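Local coordinates for fatty acid amide hydrolase (PDB 6KVR), which probably hydrolyses amides of monocarboxylic acids, fatty acid amides among them, to the free acid and ammonium, as an enzyme of the amidase signature family, at residues A[162-168]-A[178-184]; A[361-366]-A[499-504]; A[393-397]-A[422-428]. All coordinates share one frame; numbering follows the deposited sequence.

How the contacts relate
All three contacts lie in the amidase domain, built round a mixed sheet flanked by helices, and none touches another. Contact 1 comes first along the chain and is complete before the other two begin; it folds up the loop between strand 155-158 and helix 185-192. Contact 2 joins helix 357-372 to residues 499-504, and contact 3, between helix 385-397 and the turn after helix 417-423, falls within that span. Contacts 1 and 2 lie on opposite sides of the chain's centre, their own centres about 41 Å apart. Contact 3 is about 29 Å from contact 1 and about 33 Å from contact 2, centre to centre, and approaches the predicted substrate site most closely.

Contact 1 (A[162-168]-A[178-184]); sequences NYKDKIT and NIPNSHG
Asn178 ND2 is gripped from two directions: Thr168 O accepts from it at 2.9 Å in an almost straight bond (174°), and a water also accepts from it while donating to Asn162 OD1. Thr168 O lies in the plane of the Asn178 amide, which the first torsion (chi1 177°, CG opposite the backbone N) carries across to it. Thr168 N answers with a bond to Asn178 O, so two bonds tie this pair. Farther along, Asp165 N donates to Pro180 O, and Gly184 N, at the N-cap of helix 185-192, donates to Asn162 O; the two loop segments thus run antiparallel without forming regular strands, and a type II turn from Tyr163 to Lys166 bends one of them. The Pro180 ring fills the middle, its CG 3.6 Å from Asn162 OD1 and 3.5 Å from Thr168 OG1, a hydroxyl hydrogen-bonded to Arg200. His183 makes two contacts with one edge. Its ND1 accepts from Lys164 N at 3.0 Å, the donor tilted 24° from the ring plane, while CE1 sits 3.4 Å above the centre of the Tyr163 ring in a T-shaped pair. Phe125 meets Tyr163 in a further edge-to-face contact. Because a backbone N-H occupies ND1, the imidazole is probably neutral here, with its proton on NE2, on the side where a water lies.

Contact 2 (A[361-366]-A[499-504]); sequences RALNTV and TGIFQD
Arg361 reaches from helix 357-372 to supply the polar part of the contact. Its NH2 donates to Phe502 O at 3.1 Å, with the oxygen at the edge of the guanidinium and in its plane; the hydrogen bond is somewhat bent (147°). The chain extends through chi1 and chi2, then bends at chi3 (60°), bringing the guanidinium alongside residues 501-504. The same NH2 forms a salt bridge with Asp508, which also accepts from Asp504 N, so one carboxylate links the arginine to Asp504. Apolar packing centres on Ile501. Its CD1 rests 3.7 Å from Ala362 CA and 3.9 Å from Thr365 CB, while its CG2 branch lies beside the guanidinium, 3.6 Å from Arg361 NH1. One helical turn beyond Ala362, Val366 CG2 meets Thr499 CG2 at 4.0 Å, the side chains crossing at about a right angle. Within 499-504, Thr499 OG1 accepts from Ile501 N at 3.1 Å, an ST turn that rounds the corner at Gly500; this hydroxyl is also hydrogen-bonded to Val541 O. Thr499 and Ile501 both bond through their backbones to Val541 of strand 540-546. Helix 357-372 lies against that strand through Ala362 and Leu363, and against strand 462-466 through Leu363 and Val366.

Contact 3 (A[393-397]-A[422-428]); sequences HKMYN and NLNYGEG
His393 meets Tyr425 in a T-shaped stack that packs helix 385-397 of the amidase fold against the turn following helix 417-423. The imidazole comes edge-on, its plane at 83° to the phenol, and places CD2 3.2 Å above the centre of the Tyr425 ring. Asn422 CA lies over the opposite face, toward the rim, so the phenol is held between His393 and Asn422 at the end of helix 417-423. A water bridges His393 NE2 and Tyr425 OH, and that hydroxyl also bonds to Tyr479 O; His393 ND1 bonds to Tyr389 O. Tyr396 CE2 stands 4.0 Å above the centre of one imidazole face. The Tyr396 side chain comes within about 3 Å (nearest atoms) of Gly255, a predicted substrate-binding residue. Asn397 points the N-H edge of its amide at the end of helix 417-423: chi1 of -73° sets CG opposite its own carbonyl carbon, and ND2 donates to Asn422 O at 3.0 Å (166°), in both the amide and the carbonyl plane. Tyr425 N donates to the same oxygen. The backbones also close in, Gly426 CA lying 4.1 Å from Lys394 CA. Beside them a water donates to Lys394 O at 2.8 Å and accepts from Glu427 N.

Contact 1 (A[162-168]-A[178-184])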
loop_
_atom_site.group_PDB
_atom_site.type_symbol
_atom_site.label_atom_id
_atom_site.label_comp_id
_atom_site.label_asym_id
_atom_site.label_seq_id
_atom_site.Cartn_x
_atom_site.Cartn_y
_atom_site.Cartn_z
ATOM N N ASN A 162 -11.683 4.409 18.407
ATOM C CA ASN A 162 -12.651 5.465 18.691
ATOM C C ASN A 162 -14.040 4.878 18.885
ATOM O O ASN A 162 -14.548 4.157 18.021
ATOM C CB ASN A 162 -12.709 6.491 17.545
ATOM C CG ASN A 162 -11.581 7.498 17.592
ATOM O OD1 ASN A 162 -10.822 7.547 18.559
ATOM N ND2 ASN A 162 -11.474 8.323 16.547
ATOM N N TYR A 163 -14.652 5.198 20.013
ATOM C CA TYR A 163 -16.057 4.913 20.249
ATOM C C TYR A 163 -16.745 6.244 20.507
ATOM O O TYR A 163 -16.304 7.015 21.371
ATOM C CB TYR A 163 -16.259 3.959 21.441
ATOM C CG TYR A 163 -17.640 3.331 21.485
ATOM C CD1 TYR A 163 -18.735 4.054 21.932
ATOM C CD2 TYR A 163 -17.846 2.013 21.068
ATOM C CE1 TYR A 163 -19.992 3.486 21.977
ATOM C CE2 TYR A 163 -19.106 1.436 21.100
ATOM C CZ TYR A 163 -20.173 2.181 21.564
ATOM O OH TYR A 163 -21.431 1.636 21.598
ATOM N N LYS A 164 -17.826 6.499 19.770
ATOM C CA LYS A 164 -18.499 7.791 19.821
ATOM C C LYS A 164 -18.914 8.146 21.244
ATOM O O LYS A 164 -19.570 7.361 21.932
ATOM C CB LYS A 164 -19.718 7.769 18.907
ATOM C CG LYS A 164 -20.769 8.791 19.248
ATOM C CD LYS A 164 -21.875 8.791 18.209
ATOM C CE LYS A 164 -22.902 9.873 18.528
ATOM N NZ LYS A 164 -23.677 10.289 17.325
ATOM N N ASP A 165 -18.491 9.333 21.683
ATOM C CA ASP A 165 -18.892 9.940 22.944
ATOM C C ASP A 165 -18.383 9.173 24.152
ATOM O O ASP A 165 -18.965 9.269 25.226
ATOM C CB ASP A 165 -20.408 10.112 23.032
ATOM C CG ASP A 165 -20.924 11.106 22.009
ATOM O OD1 ASP A 165 -20.165 12.053 21.705
ATOM O OD2 ASP A 165 -22.057 10.937 21.499
ATOM N N LYS A 166 -17.281 8.442 24.012
ATOM C CA LYS A 166 -16.685 7.744 25.140
ATOM C C LYS A 166 -15.182 7.959 25.148
ATOM O O LYS A 166 -14.562 8.145 24.097
ATOM C CB LYS A 166 -17.004 6.261 25.106
ATOM C CG LYS A 166 -18.347 5.969 25.708
ATOM C CD LYS A 166 -18.740 4.526 25.534
ATOM C CE LYS A 166 -20.053 4.243 26.264
ATOM N NZ LYS A 166 -20.781 3.348 25.364
ATOM N N ILE A 167 -14.615 7.975 26.359
ATOM C CA ILE A 167 -13.173 8.086 26.501
ATOM C C ILE A 167 -12.509 7.054 25.617
ATOM O O ILE A 167 -12.903 5.881 25.603
ATOM C CB ILE A 167 -12.746 7.884 27.964
ATOM C CG1 ILE A 167 -13.213 9.035 28.847
ATOM C CG2 ILE A 167 -11.225 7.728 28.049
ATOM C CD1 ILE A 167 -13.161 8.663 30.354
ATOM N N THR A 168 -11.493 7.492 24.873
ATOM C CA THR A 168 -10.656 6.614 24.070
ATOM C C THR A 168 -9.210 6.995 24.350
ATOM O O THR A 168 -8.730 8.029 23.877
ATOM C CB THR A 168 -10.993 6.735 22.589
ATOM O OG1 THR A 168 -12.384 6.470 22.418
ATOM C CG2 THR A 168 -10.174 5.735 21.755
ATOM N N ASN A 178 -9.640 12.253 26.262
ATOM C CA ASN A 178 -9.898 12.264 24.828
ATOM C C ASN A 178 -11.226 11.562 24.556
ATOM O O ASN A 178 -11.334 10.344 24.725
ATOM C CB ASN A 178 -8.750 11.590 24.085
ATOM C CG ASN A 178 -8.998 11.505 22.590
ATOM O OD1 ASN A 178 -9.173 12.525 21.934
ATOM N ND2 ASN A 178 -9.039 10.283 22.052
ATOM N N ILE A 179 -12.233 12.318 24.132
ATOM C CA ILE A 179 -13.560 11.786 23.839
ATOM C C ILE A 179 -13.898 12.114 22.388
ATOM O O ILE A 179 -14.319 13.226 22.078
ATOM C CB ILE A 179 -14.629 12.355 24.794
ATOM C CG1 ILE A 179 -14.253 12.111 26.254
ATOM C CG2 ILE A 179 -16.007 11.757 24.496
ATOM C CD1 ILE A 179 -15.334 12.558 27.254
ATOM N N PRO A 180 -13.761 11.153 21.471
ATOM C CA PRO A 180 -14.123 11.405 20.067
ATOM C C PRO A 180 -15.624 11.587 19.864
ATOM O O PRO A 180 -16.462 11.083 20.619
ATOM C CB PRO A 180 -13.626 10.153 19.332
ATOM C CG PRO A 180 -13.503 9.097 20.406
ATOM C CD PRO A 180 -13.180 9.814 21.680
ATOM N N ASN A 181 -15.958 12.304 18.787
ATOM C CA ASN A 181 -17.341 12.583 18.406
ATOM C C ASN A 181 -17.975 11.484 17.569
ATOM O O ASN A 181 -19.151 11.611 17.207
ATOM C CB ASN A 181 -17.423 13.879 17.599
ATOM C CG ASN A 181 -17.116 15.091 18.417
ATOM O OD1 ASN A 181 -16.338 15.948 17.998
ATOM N ND2 ASN A 181 -17.729 15.184 19.590
ATOM N N SER A 182 -17.228 10.436 17.214
ATOM C CA SER A 182 -17.771 9.415 16.329
ATOM C C SER A 182 -16.984 8.118 16.483
ATOM O O SER A 182 -15.851 8.100 16.977
ATOM C CB SER A 182 -17.745 9.885 14.870
ATOM O OG SER A 182 -16.412 10.091 14.449
ATOM N N HIS A 183 -17.618 7.024 16.076
ATOM C CA HIS A 183 -16.908 5.764 15.942
ATOM C C HIS A 183 -15.760 5.913 14.951
ATOM O O HIS A 183 -15.807 6.733 14.033
ATOM C CB HIS A 183 -17.861 4.678 15.446
ATOM C CG HIS A 183 -18.901 4.271 16.445
ATOM N ND1 HIS A 183 -18.765 4.487 17.799
ATOM C CD2 HIS A 183 -20.100 3.659 16.279
ATOM C CE1 HIS A 183 -19.831 4.022 18.425
ATOM N NE2 HIS A 183 -20.652 3.511 17.527
ATOM N N GLY A 184 -14.724 5.103 15.138
ATOM C CA GLY A 184 -13.758 4.899 14.085
ATOM C C GLY A 184 -14.397 4.165 12.928
ATOM O O GLY A 184 -15.543 3.711 13.006
HETATM O O HOH W 1 -13.717 8.645 14.870
HETATM O O HOH W 2 -9.316 9.688 19.194
HETATM O O HOH W 3 -23.265 1.866 18.656
HETATM O O HOH W 4 -20.720 13.342 19.480
#

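Contact 2 (A[361-366]-A[499-504])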
loop_
_atom_site.group_PDB
_atom_site.type_symbol
_atom_site.label_atom_id
_atom_site.label_comp_id
_atom_site.label_asym_id
_atom_site.label_seq_id
_atom_site.Cartn_x
_atom_site.Cartn_y
_atom_site.Cartn_z
ATOM N N ARG A 361 5.635 -30.414 20.720
ATOM C CA ARG A 361 4.766 -31.585 20.631
ATOM C C ARG A 361 3.545 -31.296 19.765
ATOM O O ARG A 361 3.220 -32.069 18.855
ATOM C CB ARG A 361 4.338 -32.045 22.026
ATOM C CG ARG A 361 3.356 -33.213 22.013
ATOM C CD ARG A 361 3.117 -33.832 23.392
ATOM N NE ARG A 361 2.569 -32.880 24.346
ATOM C CZ ARG A 361 1.276 -32.629 24.506
ATOM N NH1 ARG A 361 0.356 -33.261 23.798
ATOM N NH2 ARG A 361 0.899 -31.710 25.394
ATOM N N ALA A 362 2.862 -30.173 20.024
ATOM C CA ALA A 362 1.651 -29.864 19.267
ATOM C C ALA A 362 1.953 -29.655 17.782
ATOM O O ALA A 362 1.204 -30.125 16.914
ATOM C CB ALA A 362 0.962 -28.639 19.862
ATOM N N LEU A 363 3.035 -28.943 17.467
ATOM C CA LEU A 363 3.437 -28.802 16.075
ATOM C C LEU A 363 3.668 -30.172 15.437
ATOM O O LEU A 363 3.137 -30.474 14.360
ATOM C CB LEU A 363 4.689 -27.932 15.994
ATOM C CG LEU A 363 5.166 -27.588 14.584
ATOM C CD1 LEU A 363 3.996 -27.110 13.725
ATOM C CD2 LEU A 363 6.271 -26.537 14.655
ATOM N N ASN A 364 4.427 -31.034 16.117
ATOM C CA ASN A 364 4.707 -32.362 15.577
ATOM C C ASN A 364 3.431 -33.179 15.383
ATOM O O ASN A 364 3.291 -33.899 14.385
ATOM C CB ASN A 364 5.677 -33.105 16.494
ATOM C CG ASN A 364 6.150 -34.393 15.889
ATOM O OD1 ASN A 364 6.814 -34.394 14.857
ATOM N ND2 ASN A 364 5.793 -35.506 16.510
ATOM N N THR A 365 2.491 -33.088 16.325
ATOM C CA THR A 365 1.245 -33.838 16.181
ATOM C C THR A 365 0.439 -33.335 14.987
ATOM O O THR A 365 -0.170 -34.131 14.261
ATOM C CB THR A 365 0.416 -33.757 17.472
ATOM O OG1 THR A 365 1.135 -34.370 18.552
ATOM C CG2 THR A 365 -0.916 -34.481 17.318
ATOM N N VAL A 366 0.442 -32.016 14.750
ATOM C CA VAL A 366 -0.366 -31.476 13.657
ATOM C C VAL A 366 0.247 -31.851 12.311
ATOM O O VAL A 366 -0.466 -32.220 11.369
ATOM C CB VAL A 366 -0.544 -29.953 13.826
ATOM C CG1 VAL A 366 -1.071 -29.298 12.542
ATOM C CG2 VAL A 366 -1.490 -29.666 14.991
ATOM N N THR A 499 -5.097 -25.812 18.101
ATOM C CA THR A 499 -4.846 -27.175 17.653
ATOM C C THR A 499 -5.712 -28.216 18.358
ATOM O O THR A 499 -5.788 -29.352 17.879
ATOM C CB THR A 499 -3.373 -27.543 17.868
ATOM O OG1 THR A 499 -3.092 -27.550 19.272
ATOM C CG2 THR A 499 -2.479 -26.537 17.195
ATOM N N GLY A 500 -6.378 -27.861 19.459
ATOM C CA GLY A 500 -7.044 -28.831 20.307
ATOM C C GLY A 500 -6.127 -29.521 21.293
ATOM O O GLY A 500 -6.585 -30.395 22.043
ATOM N N ILE A 501 -4.848 -29.153 21.314
ATOM C CA ILE A 501 -3.869 -29.694 22.245
ATOM C C ILE A 501 -3.665 -28.704 23.383
ATOM O O ILE A 501 -3.731 -27.479 23.187
ATOM C CB ILE A 501 -2.548 -30.005 21.521
ATOM C CG1 ILE A 501 -2.789 -31.156 20.546
ATOM C CG2 ILE A 501 -1.452 -30.373 22.528
ATOM C CD1 ILE A 501 -1.787 -31.253 19.447
ATOM N N PHE A 502 -3.452 -29.238 24.585
ATOM C CA PHE A 502 -3.196 -28.443 25.774
ATOM C C PHE A 502 -1.917 -28.942 26.411
ATOM O O PHE A 502 -1.574 -30.125 26.305
ATOM C CB PHE A 502 -4.374 -28.524 26.753
ATOM C CG PHE A 502 -5.654 -27.980 26.182
ATOM C CD1 PHE A 502 -6.359 -28.694 25.210
ATOM C CD2 PHE A 502 -6.132 -26.735 26.573
ATOM C CE1 PHE A 502 -7.534 -28.188 24.654
ATOM C CE2 PHE A 502 -7.320 -26.224 26.032
ATOM C CZ PHE A 502 -8.016 -26.954 25.063
ATOM N N GLN A 503 -1.193 -28.029 27.049
ATOM C CA GLN A 503 0.006 -28.442 27.753
ATOM C C GLN A 503 -0.347 -29.512 28.787
ATOM O O GLN A 503 -1.411 -29.476 29.417
ATOM C CB GLN A 503 0.678 -27.248 28.420
ATOM C CG GLN A 503 2.056 -27.554 29.008
ATOM C CD GLN A 503 2.003 -27.845 30.498
ATOM O OE1 GLN A 503 0.929 -28.057 31.071
ATOM N NE2 GLN A 503 3.170 -27.850 31.139
ATOM N N ASP A 504 0.551 -30.477 28.930
ATOM C CA ASP A 504 0.397 -31.594 29.861
ATOM C C ASP A 504 1.625 -31.620 30.755
ATOM O O ASP A 504 2.721 -31.968 30.279
ATOM C CB ASP A 504 0.255 -32.912 29.100
ATOM C CG ASP A 504 -0.133 -34.071 30.003
ATOM O OD1 ASP A 504 0.366 -34.147 31.155
ATOM O OD2 ASP A 504 -0.953 -34.904 29.555
#

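Contact 3 (A[393-397]-A[422-428])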
loop_
_atom_site.group_PDB
_atom_site.type_symbol
_atom_site.label_atom_id
_atom_site.label_comp_id
_atom_site.label_asym_id
_atom_site.label_seq_id
_atom_site.Cartn_x
_atom_site.Cartn_y
_atom_site.Cartn_z
ATOM N N HIS A 393 12.275 -4.573 14.417
ATOM C CA HIS A 393 12.372 -3.941 15.728
ATOM C C HIS A 393 13.019 -2.564 15.648
ATOM O O HIS A 393 12.703 -1.698 16.470
ATOM C CB HIS A 393 13.094 -4.854 16.718
ATOM C CG HIS A 393 12.207 -5.944 17.243
ATOM N ND1 HIS A 393 11.652 -6.906 16.426
ATOM C CD2 HIS A 393 11.664 -6.136 18.468
ATOM C CE1 HIS A 393 10.859 -7.687 17.140
ATOM N NE2 HIS A 393 10.849 -7.240 18.384
ATOM N N LYS A 394 13.912 -2.329 14.674
ATOM C CA LYS A 394 14.386 -0.968 14.454
ATOM C C LYS A 394 13.234 -0.084 14.005
ATOM O O LYS A 394 13.115 1.067 14.445
ATOM C CB LYS A 394 15.507 -0.945 13.404
ATOM C CG LYS A 394 16.866 -1.465 13.855
ATOM C CD LYS A 394 17.862 -1.345 12.688
ATOM C CE LYS A 394 19.215 -1.999 12.980
ATOM N NZ LYS A 394 19.838 -2.526 11.708
HETATM N N MSE A 395 12.364 -0.623 13.140
HETATM C CA MSE A 395 11.253 0.117 12.534
HETATM C C MSE A 395 10.300 0.601 13.609
HETATM O O MSE A 395 9.759 1.702 13.511
HETATM C CB MSE A 395 10.472 -0.746 11.529
HETATM C CG MSE A 395 11.057 -0.826 10.120
HETATM SE SE MSE A 395 10.069 -2.140 9.003
HETATM C CE MSE A 395 10.818 -1.730 7.256
ATOM N N TYR A 396 10.090 -0.233 14.634
ATOM C CA TYR A 396 9.164 0.133 15.702
ATOM C C TYR A 396 9.559 1.449 16.353
ATOM O O TYR A 396 8.686 2.250 16.711
ATOM C CB TYR A 396 9.094 -0.964 16.772
ATOM C CG TYR A 396 8.416 -2.228 16.325
ATOM C CD1 TYR A 396 7.408 -2.199 15.379
ATOM C CD2 TYR A 396 8.778 -3.466 16.875
ATOM C CE1 TYR A 396 6.789 -3.376 14.960
ATOM C CE2 TYR A 396 8.161 -4.642 16.474
ATOM C CZ TYR A 396 7.163 -4.589 15.518
ATOM O OH TYR A 396 6.549 -5.748 15.105
ATOM N N ASN A 397 10.868 1.695 16.513
ATOM C CA ASN A 397 11.352 2.799 17.338
ATOM C C ASN A 397 12.127 3.855 16.558
ATOM O O ASN A 397 12.725 4.742 17.180
ATOM C CB ASN A 397 12.233 2.271 18.481
ATOM C CG ASN A 397 11.433 1.575 19.564
ATOM O OD1 ASN A 397 10.207 1.468 19.473
ATOM N ND2 ASN A 397 12.123 1.100 20.602
ATOM N N ASN A 422 10.014 -2.575 25.506
ATOM C CA ASN A 422 9.817 -2.267 24.087
ATOM C C ASN A 422 10.371 -0.900 23.707
ATOM O O ASN A 422 10.702 -0.683 22.536
ATOM C CB ASN A 422 8.328 -2.369 23.696
ATOM C CG ASN A 422 7.527 -1.139 24.074
ATOM O OD1 ASN A 422 7.620 -0.076 23.435
ATOM N ND2 ASN A 422 6.721 -1.273 25.110
ATOM N N LEU A 423 10.502 0.020 24.670
ATOM C CA LEU A 423 11.173 1.284 24.383
ATOM C C LEU A 423 12.652 1.086 24.084
ATOM O O LEU A 423 13.269 1.970 23.483
ATOM C CB LEU A 423 10.984 2.259 25.548
ATOM C CG LEU A 423 9.531 2.743 25.661
ATOM C CD1 LEU A 423 9.303 3.606 26.905
ATOM C CD2 LEU A 423 9.111 3.482 24.380
ATOM N N ASN A 424 13.230 -0.064 24.444
ATOM C CA ASN A 424 14.632 -0.344 24.139
ATOM C C ASN A 424 14.814 -1.314 22.966
ATOM O O ASN A 424 15.931 -1.805 22.750
ATOM C CB ASN A 424 15.332 -0.882 25.392
ATOM C CG ASN A 424 15.725 0.235 26.350
ATOM O OD1 ASN A 424 16.853 0.749 26.288
ATOM N ND2 ASN A 424 14.787 0.642 27.214
ATOM N N TYR A 425 13.762 -1.530 22.163
ATOM C CA TYR A 425 13.746 -2.600 21.158
ATOM C C TYR A 425 14.828 -2.468 20.088
ATOM O O TYR A 425 15.525 -3.446 19.775
ATOM C CB TYR A 425 12.388 -2.656 20.480
ATOM C CG TYR A 425 11.631 -3.847 20.946
ATOM C CD1 TYR A 425 12.305 -4.911 21.527
ATOM C CD2 TYR A 425 10.250 -3.912 20.829
ATOM C CE1 TYR A 425 11.631 -6.025 21.972
ATOM C CE2 TYR A 425 9.560 -5.018 21.285
ATOM C CZ TYR A 425 10.258 -6.071 21.863
ATOM O OH TYR A 425 9.580 -7.187 22.308
ATOM N N GLY A 426 14.915 -1.332 19.425
ATOM C CA GLY A 426 15.785 -1.355 18.246
ATOM C C GLY A 426 17.064 -0.606 18.572
ATOM O O GLY A 426 17.936 -1.119 19.284
ATOM N N GLU A 427 17.161 0.635 18.107
ATOM C CA GLU A 427 18.126 1.578 18.650
ATOM C C GLU A 427 17.467 2.556 19.624
ATOM O O GLU A 427 17.981 3.658 19.838
ATOM C CB GLU A 427 18.847 2.314 17.515
ATOM C CG GLU A 427 19.581 1.368 16.537
ATOM C CD GLU A 427 20.481 2.100 15.540
ATOM O OE1 GLU A 427 21.413 2.806 15.976
ATOM O OE2 GLU A 427 20.274 1.956 14.312
ATOM N N GLY A 428 16.330 2.170 20.212
ATOM C CA GLY A 428 15.646 2.957 21.222
ATOM C C GLY A 428 15.448 4.423 20.886
ATOM O O GLY A 428 14.734 4.764 19.935
HETATM O O HOH W 5 10.911 -9.120 20.412
HETATM O O HOH W 6 15.079 1.900 16.293
HETATM O O HOH W 7 7.971 -0.024 20.728
#